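Local coordinates for glutathione transferase lambda1 (Populus trichocarpa, PDB 4PQH), which binds glutathione and probably transfers it to electrophilic substrates, or acts as a thiol transferase, as a plant Lambda-class glutathione transferase, at residues G26-Y31 against P80-N85; A39-I44 against G90-L95; K72-N77 against N86-E91. All coordinates share one frame; numbering follows the deposited sequence. Where two conformers were deposited one is given.

All three contacts lie in the N-terminal, thioredoxin-like domain, which carries the glutathione site. Contact 1 pairs strands 28-32 and 81-84 inside the four-stranded sheet. Contact 2 joins helices 37-48 and 92-102, and contact 3 sets the end of helix 67-73 on edge strand 87-90. Their centres are about 9 Å (1 and 3), 12 Å (1 and 2) and 13 Å (2 and 3) apart. Along the chain the segments of contact 1 alternate with those of contacts 2 and 3. Leu30 and Pro80 pack on Val42 of contact 2, and Leu82 N probably bonds Lys89 O of contact 3. Contacts 2 and 3 share Gly90 and Glu91, and both touch glutathione.

Contact 1. Residues G26-Y31 against P80-N85; sequences GTTRLY and PSLEHN
The Tyr31 ring and the Glu83 carboxylate lie nearly coplanar, with planes 13° apart. The ring edge faces Glu83 CB and Ser81 O, and Tyr31 OH donates a 2.7 Å hydrogen bond to Glu83 OE1. Glu83 CG is anti to the backbone N (chi1 175°) and the chain runs on extended, which carries the carboxylate out to Tyr31 OH. Its other oxygen, OE2, is held mainly by Phe24 N. In the Arg29 conformer given, the guanidinium edge also meets Glu83 OE2, a less certain salt bridge with a weak bond from NH1; Asp25 is the stronger partner of Arg29. Thr27 CG2 lies over one guanidinium face. The His84 ring has Asn85 CG over one face. Thr28 OG1 meets its edge, hydrogen-bonded to His84 ND1 at 2.9 Å.

Arg29, Tyr31 and Glu83 lie on the two middle strands, 28-32 and 81-84, of the thioredoxin-like sheet. Arg29-Glu83 and Tyr31-Ser81 are hydrogen-bonded pairs; Leu30-Leu82 is a non-hydrogen-bonded pair. The two leucines lie on the opposite face from Tyr31 and Glu83. Leu30 packs on Val42 of helix 37-48, and Leu82 on Leu95 of helix 92-102. Pro80 is the cis-proline that marks the thioredoxin fold, and it belongs to the glutathione pocket. Its CA makes a 3.2 Å CA-H...O contact with Tyr31 O.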
loop_
_atom_site.group_PDB
_atom_site.type_symbol
_atom_site.label_atom_id
_atom_site.label_comp_id
_atom_site.label_asym_id
_atom_site.label_seq_id
_atom_site.Cartn_x
_atom_site.Cartn_y
_atom_site.Cartn_z
ATOM N N GLY A 26 -14.956 -18.032 9.001
ATOM C CA GLY A 26 -15.878 -17.268 8.184
ATOM C C GLY A 26 -15.646 -15.770 8.232
ATOM O O GLY A 26 -16.134 -15.035 7.378
ATOM N N THR A 27 -14.911 -15.315 9.240
ATOM C CA THR A 27 -14.535 -13.910 9.348
ATOM C C THR A 27 -13.383 -13.609 8.397
ATOM O O THR A 27 -12.453 -14.410 8.267
ATOM C CB THR A 27 -14.101 -13.554 10.791
ATOM O OG1 THR A 27 -15.242 -13.579 11.657
ATOM C CG2 THR A 27 -13.470 -12.167 10.853
ATOM N N THR A 28 -13.448 -12.463 7.726
ATOM C CA THR A 28 -12.351 -12.018 6.879
ATOM C C THR A 28 -11.308 -11.282 7.721
ATOM O O THR A 28 -11.635 -10.353 8.460
ATOM C CB THR A 28 -12.860 -11.126 5.735
ATOM O OG1 THR A 28 -13.801 -11.870 4.949
ATOM C CG2 THR A 28 -11.710 -10.678 4.849
ATOM N N ARG A 29 -10.053 -11.719 7.629
ATOM C CA ARG A 29 -8.972 -11.109 8.394
ATOM C C ARG A 29 -7.845 -10.649 7.490
ATOM O O ARG A 29 -7.416 -11.380 6.598
ATOM C CB ARG A 29 -8.429 -12.094 9.430
ATOM C CG ARG A 29 -9.445 -12.483 10.480
ATOM C CD ARG A 29 -8.884 -13.477 11.483
ATOM N NE ARG A 29 -9.890 -13.782 12.494
ATOM C CZ ARG A 29 -10.862 -14.671 12.329
ATOM N NH1 ARG A 29 -10.960 -15.356 11.194
ATOM N NH2 ARG A 29 -11.742 -14.875 13.297
ATOM N N LEU A 30 -7.372 -9.429 7.728
ATOM C CA LEU A 30 -6.228 -8.889 7.019
ATOM C C LEU A 30 -5.053 -8.824 7.986
ATOM O O LEU A 30 -5.056 -8.034 8.933
ATOM C CB LEU A 30 -6.552 -7.498 6.483
ATOM C CG LEU A 30 -5.384 -6.717 5.883
ATOM C CD1 LEU A 30 -4.769 -7.459 4.705
ATOM C CD2 LEU A 30 -5.820 -5.317 5.484
ATOM N N TYR A 31 -4.051 -9.666 7.758
ATOM C CA TYR A 31 -2.894 -9.713 8.647
ATOM C C TYR A 31 -1.871 -8.683 8.211
ATOM O O TYR A 31 -1.441 -8.667 7.056
ATOM C CB TYR A 31 -2.282 -11.114 8.680
ATOM C CG TYR A 31 -3.232 -12.144 9.244
ATOM C CD1 TYR A 31 -4.211 -12.725 8.444
ATOM C CD2 TYR A 31 -3.175 -12.520 10.583
ATOM C CE1 TYR A 31 -5.093 -13.646 8.946
ATOM C CE2 TYR A 31 -4.064 -13.460 11.100
ATOM C CZ TYR A 31 -5.018 -14.020 10.270
ATOM O OH TYR A 31 -5.915 -14.945 10.753
ATOM N N PRO A 80 1.580 -8.351 3.987
ATOM C CA PRO A 80 0.219 -8.745 4.362
ATOM C C PRO A 80 -0.194 -10.109 3.837
ATOM O O PRO A 80 0.362 -10.618 2.865
ATOM C CB PRO A 80 -0.642 -7.684 3.676
ATOM C CG PRO A 80 0.131 -7.362 2.439
ATOM C CD PRO A 80 1.583 -7.407 2.854
ATOM N N SER A 81 -1.193 -10.680 4.492
ATOM C CA SER A 81 -1.935 -11.796 3.934
ATOM C C SER A 81 -3.412 -11.582 4.257
ATOM O O SER A 81 -3.754 -10.910 5.237
ATOM C CB SER A 81 -1.423 -13.138 4.463
ATOM O OG SER A 81 -1.705 -13.309 5.839
ATOM N N LEU A 82 -4.273 -12.146 3.419
ATOM C CA LEU A 82 -5.709 -11.973 3.555
ATOM C C LEU A 82 -6.361 -13.335 3.669
ATOM O O LEU A 82 -6.198 -14.183 2.788
ATOM C CB LEU A 82 -6.279 -11.234 2.345
ATOM C CG LEU A 82 -7.790 -10.984 2.377
ATOM C CD1 LEU A 82 -8.146 -9.966 3.455
ATOM C CD2 LEU A 82 -8.289 -10.541 1.012
ATOM N N GLU A 83 -7.082 -13.533 4.771
ATOM C CA GLU A 83 -7.873 -14.726 5.010
ATOM C C GLU A 83 -9.302 -14.406 4.609
ATOM O O GLU A 83 -9.949 -13.541 5.209
ATOM C CB GLU A 83 -7.811 -15.079 6.493
ATOM C CG GLU A 83 -8.676 -16.239 6.919
ATOM C CD GLU A 83 -8.766 -16.354 8.430
ATOM O OE1 GLU A 83 -7.930 -15.731 9.117
ATOM O OE2 GLU A 83 -9.671 -17.052 8.930
ATOM N N HIS A 84 -9.790 -15.094 3.582
ATOM C CA HIS A 84 -11.116 -14.826 3.048
ATOM C C HIS A 84 -11.608 -16.072 2.329
ATOM O O HIS A 84 -10.881 -16.651 1.523
ATOM C CB HIS A 84 -11.065 -13.637 2.079
ATOM C CG HIS A 84 -12.397 -13.267 1.500
ATOM N ND1 HIS A 84 -13.458 -12.858 2.280
ATOM C CD2 HIS A 84 -12.837 -13.243 0.223
ATOM C CE1 HIS A 84 -14.496 -12.601 1.506
ATOM N NE2 HIS A 84 -14.149 -12.828 0.252
ATOM N N ASN A 85 -12.834 -16.488 2.636
ATOM C CA ASN A 85 -13.452 -17.644 1.988
ATOM C C ASN A 85 -12.566 -18.887 1.949
ATOM O O ASN A 85 -12.366 -19.478 0.885
ATOM C CB ASN A 85 -13.907 -17.294 0.567
ATOM C CG ASN A 85 -15.070 -16.324 0.546
ATOM O OD1 ASN A 85 -15.789 -16.176 1.533
ATOM N ND2 ASN A 85 -15.265 -15.665 -0.588
HETATM O O HOH W 1 -14.166 -15.065 4.776
HETATM O O HOH W 2 -12.148 -16.960 8.145
#

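Contact 2. Residues A39-I44 against G90-L95; sequences AQRVWI and GESLDL. With GSH (glutathione), chain C.
This contact belongs to the glutathione site of the thioredoxin-like domain, at the N-terminus of helix 92-102. Glu91 is the N-cap residue, and Ser92 opens the helix. Ser92 grips the alpha-carboxylate of the gamma-glutamyl unit of glutathione with its backbone N and its hydroxyl. The backbone N donates to GSH O12 at 2.9 Å, with a second, weak bond to GSH O11. The hydroxyl OG donates to GSH O11 at 2.7 Å. The helix end probably adds a favourable field for this negative group. Glu91 takes the amino end of the same glutamyl unit: its OE2 accepts a 2.8 Å hydrogen bond from GSH N1. Its chain is bent at the second torsion (chi2 -59°), which turns the carboxylate back to the ligand.

Arg41 reaches across from helix 37-48 as a second-shell residue. Its NH1 donates to Ser92 OG at 2.9 Å, with an N-H...O angle of 151°. The oxygen lies in the guanidinium plane, at its edge. Thus Ser92 OG accepts from Arg41 and gives its own proton to the ligand, an arrangement that fixes the hydroxyl's direction. Leu93 CD2 lies over one guanidinium face, 3.7 Å above the plane and offset toward the rim. Arg41 NE is tied to Ala174 O of helix 170-190. A leucine in place of Arg41 would probably leave Ser92 OG and Ala174 O without this donor, and the hydroxyl freer to turn from the carboxylate.

Deeper in, Val42 CG2 packs on Leu95 CB at 4.0 Å. Val42 also touches Ile96 and Ile99 of helix 92-102, Leu30 of strand 28-32, and Pro80. Helices 37-48 and 92-102 thus meet over the sheet, and helix 170-190 borders helix 37-48 at Arg41 and Ile44.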
loop_
_atom_site.group_PDB
_atom_site.type_symbol
_atom_site.label_atom_id
_atom_site.label_comp_id
_atom_site.label_asym_id
_atom_site.label_seq_id
_atom_site.Cartn_x
_atom_site.Cartn_y
_atom_site.Cartn_z
ATOM N N ALA A 39 1.773 -3.909 3.562
ATOM C CA ALA A 39 0.511 -4.141 4.254
ATOM C C ALA A 39 -0.371 -2.893 4.216
ATOM O O ALA A 39 -1.599 -2.986 4.094
ATOM C CB ALA A 39 0.765 -4.587 5.694
ATOM N N GLN A 40 0.254 -1.723 4.305
ATOM C CA GLN A 40 -0.492 -0.474 4.251
ATOM C C GLN A 40 -1.258 -0.341 2.941
ATOM O O GLN A 40 -2.370 0.176 2.938
ATOM C CB GLN A 40 0.438 0.721 4.445
ATOM C CG GLN A 40 -0.299 2.015 4.764
ATOM C CD GLN A 40 0.622 3.219 4.777
ATOM O OE1 GLN A 40 1.839 3.083 4.593
ATOM N NE2 GLN A 40 0.057 4.400 5.006
ATOM N N ARG A 41 -0.685 -0.805 1.831
ATOM C CA ARG A 41 -1.409 -0.813 0.551
ATOM C C ARG A 41 -2.775 -1.450 0.693
ATOM O O ARG A 41 -3.778 -0.932 0.193
ATOM C CB ARG A 41 -0.640 -1.627 -0.489
ATOM C CG ARG A 41 0.615 -0.974 -1.037
ATOM C CD ARG A 41 1.277 -1.911 -2.044
ATOM N NE ARG A 41 2.320 -1.262 -2.840
ATOM C CZ ARG A 41 3.318 -1.901 -3.442
ATOM N NH1 ARG A 41 3.442 -3.219 -3.325
ATOM N NH2 ARG A 41 4.193 -1.216 -4.163
ATOM N N VAL A 42 -2.814 -2.578 1.382
ATOM C CA VAL A 42 -4.033 -3.368 1.472
ATOM C C VAL A 42 -4.993 -2.759 2.490
ATOM O O VAL A 42 -6.210 -2.730 2.291
ATOM C CB VAL A 42 -3.713 -4.846 1.819
ATOM C CG1 VAL A 42 -4.941 -5.705 1.616
ATOM C CG2 VAL A 42 -2.584 -5.364 0.925
ATOM N N TRP A 43 -4.431 -2.240 3.572
ATOM C CA TRP A 43 -5.197 -1.534 4.585
ATOM C C TRP A 43 -5.893 -0.302 3.970
ATOM O O TRP A 43 -7.082 -0.047 4.226
ATOM C CB TRP A 43 -4.247 -1.141 5.710
ATOM C CG TRP A 43 -4.842 -0.447 6.889
ATOM C CD1 TRP A 43 -6.160 -0.169 7.128
ATOM C CD2 TRP A 43 -4.114 0.063 8.009
ATOM N NE1 TRP A 43 -6.288 0.485 8.338
ATOM C CE2 TRP A 43 -5.044 0.639 8.892
ATOM C CE3 TRP A 43 -2.757 0.078 8.351
ATOM C CZ2 TRP A 43 -4.661 1.237 10.095
ATOM C CZ3 TRP A 43 -2.377 0.674 9.545
ATOM C CH2 TRP A 43 -3.326 1.244 10.401
ATOM N N ILE A 44 -5.165 0.461 3.156
ATOM C CA ILE A 44 -5.752 1.608 2.455
ATOM C C ILE A 44 -6.895 1.150 1.559
ATOM O O ILE A 44 -7.949 1.792 1.514
ATOM C CB ILE A 44 -4.715 2.364 1.593
ATOM C CG1 ILE A 44 -3.622 2.987 2.460
ATOM C CG2 ILE A 44 -5.423 3.454 0.785
ATOM C CD1 ILE A 44 -2.355 3.288 1.682
ATOM N N GLY A 90 -1.461 -14.057 -0.261
ATOM C CA GLY A 90 -0.493 -13.005 -0.017
ATOM C C GLY A 90 -0.246 -12.152 -1.245
ATOM O O GLY A 90 -0.992 -12.234 -2.223
ATOM N N GLU A 91 0.817 -11.351 -1.173
ATOM C CA GLU A 91 1.262 -10.423 -2.219
ATOM C C GLU A 91 0.400 -9.168 -2.299
ATOM O O GLU A 91 -0.716 -9.188 -2.822
ATOM C CB GLU A 91 1.409 -11.095 -3.591
ATOM C CG GLU A 91 2.566 -12.087 -3.676
ATOM C CD GLU A 91 3.922 -11.456 -3.377
ATOM O OE1 GLU A 91 4.865 -12.215 -3.087
ATOM O OE2 GLU A 91 4.054 -10.212 -3.438
ATOM N N SER A 92 0.930 -8.071 -1.772
ATOM C CA SER A 92 0.179 -6.816 -1.660
ATOM C C SER A 92 -0.514 -6.354 -2.944
ATOM O O SER A 92 -1.677 -5.942 -2.906
ATOM C CB SER A 92 1.084 -5.713 -1.106
ATOM O OG SER A 92 2.164 -5.428 -1.986
ATOM N N LEU A 93 0.186 -6.400 -4.072
ATOM C CA LEU A 93 -0.411 -5.968 -5.338
ATOM C C LEU A 93 -1.541 -6.881 -5.789
ATOM O O LEU A 93 -2.558 -6.413 -6.304
ATOM C CB LEU A 93 0.649 -5.846 -6.433
ATOM C CG LEU A 93 1.669 -4.732 -6.207
ATOM C CD1 LEU A 93 2.698 -4.744 -7.323
ATOM C CD2 LEU A 93 0.958 -3.378 -6.130
ATOM N N ASP A 94 -1.364 -8.185 -5.603
ATOM C CA ASP A 94 -2.431 -9.134 -5.884
ATOM C C ASP A 94 -3.623 -8.848 -4.977
ATOM O O ASP A 94 -4.773 -8.866 -5.425
ATOM C CB ASP A 94 -1.959 -10.575 -5.676
ATOM C CG ASP A 94 -1.006 -11.038 -6.753
ATOM O OD1 ASP A 94 -0.906 -10.358 -7.796
ATOM O OD2 ASP A 94 -0.366 -12.093 -6.560
ATOM N N LEU A 95 -3.344 -8.568 -3.708
ATOM C CA LEU A 95 -4.395 -8.384 -2.712
ATOM C C LEU A 95 -5.229 -7.128 -2.911
ATOM O O LEU A 95 -6.439 -7.161 -2.698
ATOM C CB LEU A 95 -3.812 -8.388 -1.301
ATOM C CG LEU A 95 -3.294 -9.737 -0.807
ATOM C CD1 LEU A 95 -2.856 -9.604 0.638
ATOM C CD2 LEU A 95 -4.399 -10.766 -0.953
HETATM N N1 GSH C . 6.166 -8.952 -2.035
HETATM C CA1 GSH C . 5.505 -8.877 -0.745
HETATM C C1 GSH C . 4.260 -8.062 -0.939
HETATM O O11 GSH C . 4.203 -7.266 -1.901
HETATM O O12 GSH C . 3.294 -8.195 -0.165
HETATM C CB1 GSH C . 6.426 -8.228 0.292
HETATM C CG1 GSH C . 5.905 -8.356 1.722
HETATM C CD1 GSH C . 6.993 -7.968 2.700
HETATM O OE1 GSH C . 8.317 -7.838 2.236
HETATM N N2 GSH C . 6.666 -7.763 3.978
HETATM C CA2 GSH C . 7.738 -7.640 4.958
HETATM C C2 GSH C . 7.743 -8.790 5.915
HETATM O O2 GSH C . 6.547 -9.453 6.227
HETATM C CB2 GSH C . 7.613 -6.367 5.780
HETATM S SG2 GSH C . 8.058 -4.852 4.891
HETATM N N3 GSH C . 8.905 -9.147 6.457
HETATM C CA3 GSH C . 8.929 -10.206 7.448
HETATM C C3 GSH C . 9.874 -11.315 7.057
HETATM O O31 GSH C . 10.110 -12.250 7.852
HETATM O O32 GSH C . 10.422 -11.321 5.933
#

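Contact 3. Residues K72-N77 against N86-E91; sequences KVYPPN and NEVKGE. With GSH (glutathione), chain C.
Val88 and Tyr74 form the close part of this contact. Val88 points its side chain at the end of helix 67-73, where Val73 O lies 3.4 Å from Val88 CG2. The two CG1 methyls of Val73 and Val88 are farther apart, at 4.3 Å. The side chains of Tyr74 and Val88 cross obliquely, and Tyr74 CD1 comes to 3.8 Å from Val88 CG1. Tyr74 CG is anti to the backbone N (chi1 -171°), which brings Tyr74 OH to 3.3 Å from Gly90 CA. A side chain on Gly90 would point into that hydroxyl, so the position suits glycine. Pro76 CD lies over the centre of one face of the Tyr74 ring, 3.5 Å above its plane.

The place is the edge of the thioredoxin-like sheet, where strand 87-90 is the outermost strand. The segment 72-77 leaves helix 67-73 and makes a type I beta turn from Tyr74 to Asn77, closed by Asn77 N to Tyr74 O at 2.9 Å. Ser81 of the adjoining strand also packs against Tyr74.

The rest is looser. No hydrogen bond joins the two segments, and Tyr74 is itself partly exposed. Lys89 points away from segment 72-77, and makes a cation-pi contact with Tyr98. Toward glutathione the segments diverge. Asn77 comes near the glycyl end of the ligand, while Asn77 OD1 accepts a hydrogen bond from Arg65, which also binds glutathione.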
loop_
_atom_site.group_PDB
_atom_site.type_symbol
_atom_site.label_atom_id
_atom_site.label_comp_id
_atom_site.label_asym_id
_atom_site.label_seq_id
_atom_site.Cartn_x
_atom_site.Cartn_y
_atom_site.Cartn_z
ATOM N N LYS A 72 -0.134 -21.661 11.128
ATOM C CA LYS A 72 -1.575 -21.860 10.972
ATOM C C LYS A 72 -2.238 -20.933 9.962
ATOM O O LYS A 72 -3.329 -21.222 9.473
ATOM C CB LYS A 72 -2.277 -21.709 12.320
ATOM C CG LYS A 72 -1.848 -22.732 13.350
ATOM C CD LYS A 72 -2.384 -22.375 14.720
ATOM C CE LYS A 72 -3.842 -21.968 14.637
ATOM N NZ LYS A 72 -4.483 -21.934 15.977
ATOM N N VAL A 73 -1.587 -19.818 9.659
ATOM C CA VAL A 73 -2.204 -18.803 8.816
ATOM C C VAL A 73 -1.534 -18.674 7.453
ATOM O O VAL A 73 -2.169 -18.888 6.420
ATOM C CB VAL A 73 -2.203 -17.430 9.506
ATOM C CG1 VAL A 73 -2.837 -16.392 8.601
ATOM C CG2 VAL A 73 -2.944 -17.500 10.831
ATOM N N TYR A 74 -0.251 -18.333 7.453
ATOM C CA TYR A 74 0.444 -17.998 6.215
ATOM C C TYR A 74 1.900 -18.478 6.247
ATOM O O TYR A 74 2.784 -17.793 6.767
ATOM C CB TYR A 74 0.343 -16.484 5.966
ATOM C CG TYR A 74 0.843 -16.017 4.618
ATOM C CD1 TYR A 74 0.270 -16.481 3.439
ATOM C CD2 TYR A 74 1.869 -15.089 4.524
ATOM C CE1 TYR A 74 0.725 -16.052 2.207
ATOM C CE2 TYR A 74 2.327 -14.651 3.295
ATOM C CZ TYR A 74 1.753 -15.137 2.141
ATOM O OH TYR A 74 2.217 -14.708 0.922
ATOM N N PRO A 75 2.149 -19.675 5.692
ATOM C CA PRO A 75 3.489 -20.280 5.667
ATOM C C PRO A 75 4.641 -19.404 5.128
ATOM O O PRO A 75 5.732 -19.493 5.691
ATOM C CB PRO A 75 3.288 -21.530 4.805
ATOM C CG PRO A 75 1.874 -21.916 5.071
ATOM C CD PRO A 75 1.127 -20.603 5.171
ATOM N N PRO A 76 4.426 -18.585 4.073
ATOM C CA PRO A 76 5.548 -17.733 3.642
ATOM C C PRO A 76 6.024 -16.741 4.713
ATOM O O PRO A 76 7.096 -16.139 4.559
ATOM C CB PRO A 76 4.972 -16.982 2.435
ATOM C CG PRO A 76 3.912 -17.894 1.910
ATOM C CD PRO A 76 3.293 -18.503 3.129
ATOM N N ASN A 77 5.233 -16.575 5.771
ATOM C CA ASN A 77 5.650 -15.832 6.958
ATOM C C ASN A 77 6.012 -14.380 6.666
ATOM O O ASN A 77 7.030 -13.867 7.140
ATOM C CB ASN A 77 6.810 -16.553 7.654
ATOM C CG ASN A 77 6.996 -16.115 9.093
ATOM O OD1 ASN A 77 6.068 -15.640 9.739
ATOM N ND2 ASN A 77 8.208 -16.282 9.605
ATOM N N ASN A 86 -12.027 -19.261 3.106
ATOM C CA ASN A 86 -11.240 -20.485 3.249
ATOM C C ASN A 86 -9.968 -20.524 2.403
ATOM O O ASN A 86 -9.526 -21.587 1.967
ATOM C CB ASN A 86 -12.105 -21.717 2.968
ATOM C CG ASN A 86 -13.363 -21.746 3.809
ATOM O OD1 ASN A 86 -13.320 -21.523 5.019
ATOM N ND2 ASN A 86 -14.498 -22.007 3.167
ATOM N N GLU A 87 -9.386 -19.356 2.171
ATOM C CA GLU A 87 -8.100 -19.276 1.505
ATOM C C GLU A 87 -7.337 -18.131 2.143
ATOM O O GLU A 87 -7.921 -17.097 2.455
ATOM C CB GLU A 87 -8.275 -19.039 -0.001
ATOM C CG GLU A 87 -6.967 -19.031 -0.795
ATOM C CD GLU A 87 -7.174 -18.770 -2.283
ATOM O OE1 GLU A 87 -8.320 -18.905 -2.763
ATOM O OE2 GLU A 87 -6.186 -18.427 -2.971
ATOM N N VAL A 88 -6.045 -18.331 2.375
ATOM C CA VAL A 88 -5.180 -17.235 2.769
ATOM C C VAL A 88 -4.298 -16.911 1.576
ATOM O O VAL A 88 -3.651 -17.794 1.008
ATOM C CB VAL A 88 -4.317 -17.563 3.995
ATOM C CG1 VAL A 88 -3.418 -16.381 4.325
ATOM C CG2 VAL A 88 -5.191 -17.906 5.190
ATOM N N LYS A 89 -4.295 -15.642 1.188
ATOM C CA LYS A 89 -3.574 -15.201 0.010
ATOM C C LYS A 89 -2.608 -14.102 0.403
ATOM O O LYS A 89 -2.905 -13.296 1.283
ATOM C CB LYS A 89 -4.554 -14.650 -1.021
ATOM C CG LYS A 89 -5.803 -15.491 -1.203
ATOM C CD LYS A 89 -7.001 -14.608 -1.472
ATOM C CE LYS A 89 -6.696 -13.608 -2.569
ATOM N NZ LYS A 89 -6.293 -14.290 -3.831
ATOM N N GLY A 90 -1.461 -14.057 -0.261
ATOM C CA GLY A 90 -0.493 -13.005 -0.017
ATOM C C GLY A 90 -0.246 -12.152 -1.245
ATOM O O GLY A 90 -0.992 -12.234 -2.223
ATOM N N GLU A 91 0.817 -11.351 -1.173
ATOM C CA GLU A 91 1.262 -10.423 -2.219
ATOM C C GLU A 91 0.400 -9.168 -2.299
ATOM O O GLU A 91 -0.716 -9.188 -2.822
ATOM C CB GLU A 91 1.409 -11.095 -3.591
ATOM C CG GLU A 91 2.566 -12.087 -3.676
ATOM C CD GLU A 91 3.922 -11.456 -3.377
ATOM O OE1 GLU A 91 4.865 -12.215 -3.087
ATOM O OE2 GLU A 91 4.054 -10.212 -3.438
HETATM N N1 GSH C . 6.166 -8.952 -2.035
HETATM C CA1 GSH C . 5.505 -8.877 -0.745
HETATM C C1 GSH C . 4.260 -8.062 -0.939
HETATM O O11 GSH C . 4.203 -7.266 -1.901
HETATM O O12 GSH C . 3.294 -8.195 -0.165
HETATM C CB1 GSH C . 6.426 -8.228 0.292
HETATM C CG1 GSH C . 5.905 -8.356 1.722
HETATM C CD1 GSH C . 6.993 -7.968 2.700
HETATM O OE1 GSH C . 8.317 -7.838 2.236
HETATM N N2 GSH C . 6.666 -7.763 3.978
HETATM C CA2 GSH C . 7.738 -7.640 4.958
HETATM C C2 GSH C . 7.743 -8.790 5.915
HETATM O O2 GSH C . 6.547 -9.453 6.227
HETATM C CB2 GSH C . 7.613 -6.367 5.780
HETATM S SG2 GSH C . 8.058 -4.852 4.891
HETATM N N3 GSH C . 8.905 -9.147 6.457
HETATM C CA3 GSH C . 8.929 -10.206 7.448
HETATM C C3 GSH C . 9.874 -11.315 7.057
HETATM O O31 GSH C . 10.110 -12.250 7.852
HETATM O O32 GSH C . 10.422 -11.321 5.933
#